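Local atomic coordinates of putative uncharacterized protein lp_3323 (Lactobacillus plantarum, PDB entry 3DC7), a protein that is of uncertain function but, as a member of the SGNH hydrolase clan (GDSL-like lipases and acylhydrolases), probably hydrolyses ester bonds. Residues 29-34 with 87-92. Residues are numbered along the deposited sequence; the frame is centred on the assembly and turned at random.
Sequences DSITAN and AVFGGV
At the C-terminal ends of the strands of the central parallel sheet of an SGNH-type fold, D29, in the GDSL-motif turn after strand 24-28, meets F89 O and the backbone N of G91 through two bridging waters. The first takes the backbone N-H of G91 (3.0 Å) and donates to D29 OD2 (2.7 Å). The second accepts from D29 N and T32 OG1 and donates to F89 O (3.0 Å) and to D29 OD1, the last so short that its exact length is doubtful. The aspartate can serve both because CG sits between its own N and carbonyl carbon (chi1 45°), which also brings OD1 to a weak bond from I31 N. With an alanine in place of D29, both waters would probably lose their carboxylate acceptor and the I31 N-H its weak bond. Beside this polar core, I31 sets CG2 3.9 Å from CE2 of F89, the two side chains crossing at about a right angle, while T32 OG1, bonded to Y42 OH, lies 3.8 Å from F89 CB. V92 CG1 packs 3.9 Å from D29 OD2. G91 suits its place before helix 92-96, since its positive phi (117°) would jam a CB against the preceding carbonyl. The GDSL motif (block I) meeting the glycine that opens the G-x-N-D motif (block III), here G91, is characteristic of SGNH hydrolases and consistent with an active-site region.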
ATOM      1  N   ASP A  29     -20.496  12.371  -2.243  1.00 28.49           N
ATOM      2  CA  ASP A  29     -21.907  12.042  -2.118  1.00 29.77           C
ATOM      3  C   ASP A  29     -22.448  12.543  -0.773  1.00 30.48           C
ATOM      4  O   ASP A  29     -22.035  13.606  -0.310  1.00 30.51           O
ATOM      5  CB  ASP A  29     -22.146  10.540  -2.351  1.00 30.18           C
ATOM      6  CG  ASP A  29     -21.124   9.644  -1.624  1.00 33.72           C
ATOM      7  OD1 ASP A  29     -20.915   9.818  -0.394  1.00 36.14           O
ATOM      8  OD2 ASP A  29     -20.534   8.747  -2.285  1.00 36.24           O
ATOM      9  N   SER A  30     -23.369  11.804  -0.157  1.00 31.43           N
ATOM     10  CA  SER A  30     -24.003  12.245   1.088  1.00 33.16           C
ATOM     11  C   SER A  30     -23.074  12.282   2.311  1.00 33.73           C
ATOM     12  O   SER A  30     -23.322  13.031   3.271  1.00 34.31           O
ATOM     13  CB  SER A  30     -25.186  11.352   1.415  1.00 33.25           C
ATOM     14  OG  SER A  30     -25.791  11.809   2.611  1.00 36.86           O
ATOM     15  N   ILE A  31     -22.035  11.451   2.284  1.00 33.87           N
ATOM     16  CA  ILE A  31     -21.035  11.399   3.344  1.00 34.01           C
ATOM     17  C   ILE A  31     -20.227  12.710   3.380  1.00 34.34           C
ATOM     18  O   ILE A  31     -19.761  13.125   4.429  1.00 34.09           O
ATOM     19  CB  ILE A  31     -20.136  10.147   3.165  1.00 34.15           C
ATOM     20  CG1 ILE A  31     -21.025   8.888   3.070  1.00 34.63           C
ATOM     21  CG2 ILE A  31     -19.109  10.027   4.297  1.00 33.63           C
ATOM     22  CD1 ILE A  31     -20.302   7.596   2.659  1.00 34.39           C
ATOM     23  N   THR A  32     -20.103  13.358   2.223  1.00 35.10           N
ATOM     24  CA  THR A  32     -19.495  14.680   2.084  1.00 35.64           C
ATOM     25  C   THR A  32     -20.539  15.822   2.134  1.00 36.40           C
ATOM     26  O   THR A  32     -20.259  16.888   2.658  1.00 36.33           O
ATOM     27  CB  THR A  32     -18.682  14.750   0.765  1.00 35.36           C
ATOM     28  OG1 THR A  32     -17.680  13.731   0.770  1.00 35.14           O
ATOM     29  CG2 THR A  32     -17.991  16.094   0.595  1.00 35.65           C
ATOM     30  N   ALA A  33     -21.736  15.596   1.593  1.00 37.68           N
ATOM     31  CA  ALA A  33     -22.762  16.653   1.474  1.00 39.10           C
ATOM     32  C   ALA A  33     -23.195  17.242   2.814  1.00 40.50           C
ATOM     33  O   ALA A  33     -23.356  16.510   3.795  1.00 40.58           O
ATOM     34  CB  ALA A  33     -23.974  16.141   0.725  1.00 38.69           C
ATOM     35  N   ASN A  34     -23.388  18.559   2.844  1.00 42.05           N
ATOM     36  CA  ASN A  34     -23.835  19.255   4.056  1.00 43.80           C
ATOM     37  C   ASN A  34     -25.203  18.744   4.566  1.00 44.53           C
ATOM     38  O   ASN A  34     -25.434  18.681   5.775  1.00 44.85           O
ATOM     39  CB  ASN A  34     -23.847  20.778   3.823  1.00 44.06           C
ATOM     40  CG  ASN A  34     -24.297  21.575   5.054  1.00 45.83           C
ATOM     41  OD1 ASN A  34     -23.933  21.262   6.194  1.00 47.04           O
ATOM     42  ND2 ASN A  34     -25.094  22.621   4.817  1.00 47.28           N
ATOM     43  N   ALA A  87     -10.188  16.576  -2.929  1.00 22.87           N
ATOM     44  CA  ALA A  87     -10.521  15.242  -2.472  1.00 23.15           C
ATOM     45  C   ALA A  87     -11.790  14.739  -3.175  1.00 23.72           C
ATOM     46  O   ALA A  87     -12.785  15.470  -3.297  1.00 23.97           O
ATOM     47  CB  ALA A  87     -10.708  15.246  -0.977  1.00 22.81           C
ATOM     48  N   VAL A  88     -11.738  13.499  -3.653  1.00 23.58           N
ATOM     49  CA  VAL A  88     -12.913  12.842  -4.222  1.00 23.94           C
ATOM     50  C   VAL A  88     -13.288  11.627  -3.389  1.00 23.99           C
ATOM     51  O   VAL A  88     -12.466  10.737  -3.156  1.00 23.64           O
ATOM     52  CB  VAL A  88     -12.708  12.438  -5.695  1.00 23.67           C
ATOM     53  CG1 VAL A  88     -13.971  11.772  -6.256  1.00 24.16           C
ATOM     54  CG2 VAL A  88     -12.300  13.656  -6.524  1.00 22.90           C
ATOM     55  N   PHE A  89     -14.535  11.609  -2.938  1.00 24.72           N
ATOM     56  CA  PHE A  89     -15.019  10.566  -2.050  1.00 25.84           C
ATOM     57  C   PHE A  89     -16.271   9.927  -2.679  1.00 26.74           C
ATOM     58  O   PHE A  89     -17.405  10.327  -2.410  1.00 27.63           O
ATOM     59  CB  PHE A  89     -15.287  11.187  -0.673  1.00 26.18           C
ATOM     60  CG  PHE A  89     -15.465  10.189   0.450  1.00 26.27           C
ATOM     61  CD1 PHE A  89     -15.857   8.876   0.203  1.00 28.52           C
ATOM     62  CD2 PHE A  89     -15.292  10.590   1.756  1.00 28.05           C
ATOM     63  CE1 PHE A  89     -16.050   7.985   1.238  1.00 29.83           C
ATOM     64  CE2 PHE A  89     -15.486   9.700   2.813  1.00 29.30           C
ATOM     65  CZ  PHE A  89     -15.861   8.400   2.555  1.00 29.87           C
ATOM     66  N   GLY A  90     -16.057   8.947  -3.547  1.00 27.18           N
ATOM     67  CA  GLY A  90     -17.156   8.356  -4.303  1.00 27.96           C
ATOM     68  C   GLY A  90     -16.999   6.879  -4.612  1.00 28.20           C
ATOM     69  O   GLY A  90     -15.955   6.282  -4.325  1.00 29.03           O
ATOM     70  N   GLY A  91     -18.052   6.296  -5.188  1.00 27.91           N
ATOM     71  CA  GLY A  91     -18.060   4.890  -5.574  1.00 27.22           C
ATOM     72  C   GLY A  91     -19.093   4.036  -4.850  1.00 27.06           C
ATOM     73  O   GLY A  91     -19.506   2.993  -5.368  1.00 26.89           O
ATOM     74  N   VAL A  92     -19.508   4.457  -3.655  1.00 26.42           N
ATOM     75  CA  VAL A  92     -20.433   3.642  -2.889  1.00 25.96           C
ATOM     76  C   VAL A  92     -21.831   3.648  -3.505  1.00 25.40           C
ATOM     77  O   VAL A  92     -22.530   2.638  -3.454  1.00 24.84           O
ATOM     78  CB  VAL A  92     -20.455   3.981  -1.374  1.00 26.43           C
ATOM     79  CG1 VAL A  92     -21.402   5.133  -1.061  1.00 25.17           C
ATOM     80  CG2 VAL A  92     -20.880   2.743  -0.599  1.00 26.99           C
TER
HETATM   81  O   HOH W   1     -20.760   7.322  -4.605  1.00 26.67           O
HETATM   82  O   HOH W   2     -18.988  11.403  -0.084  1.00 27.47           O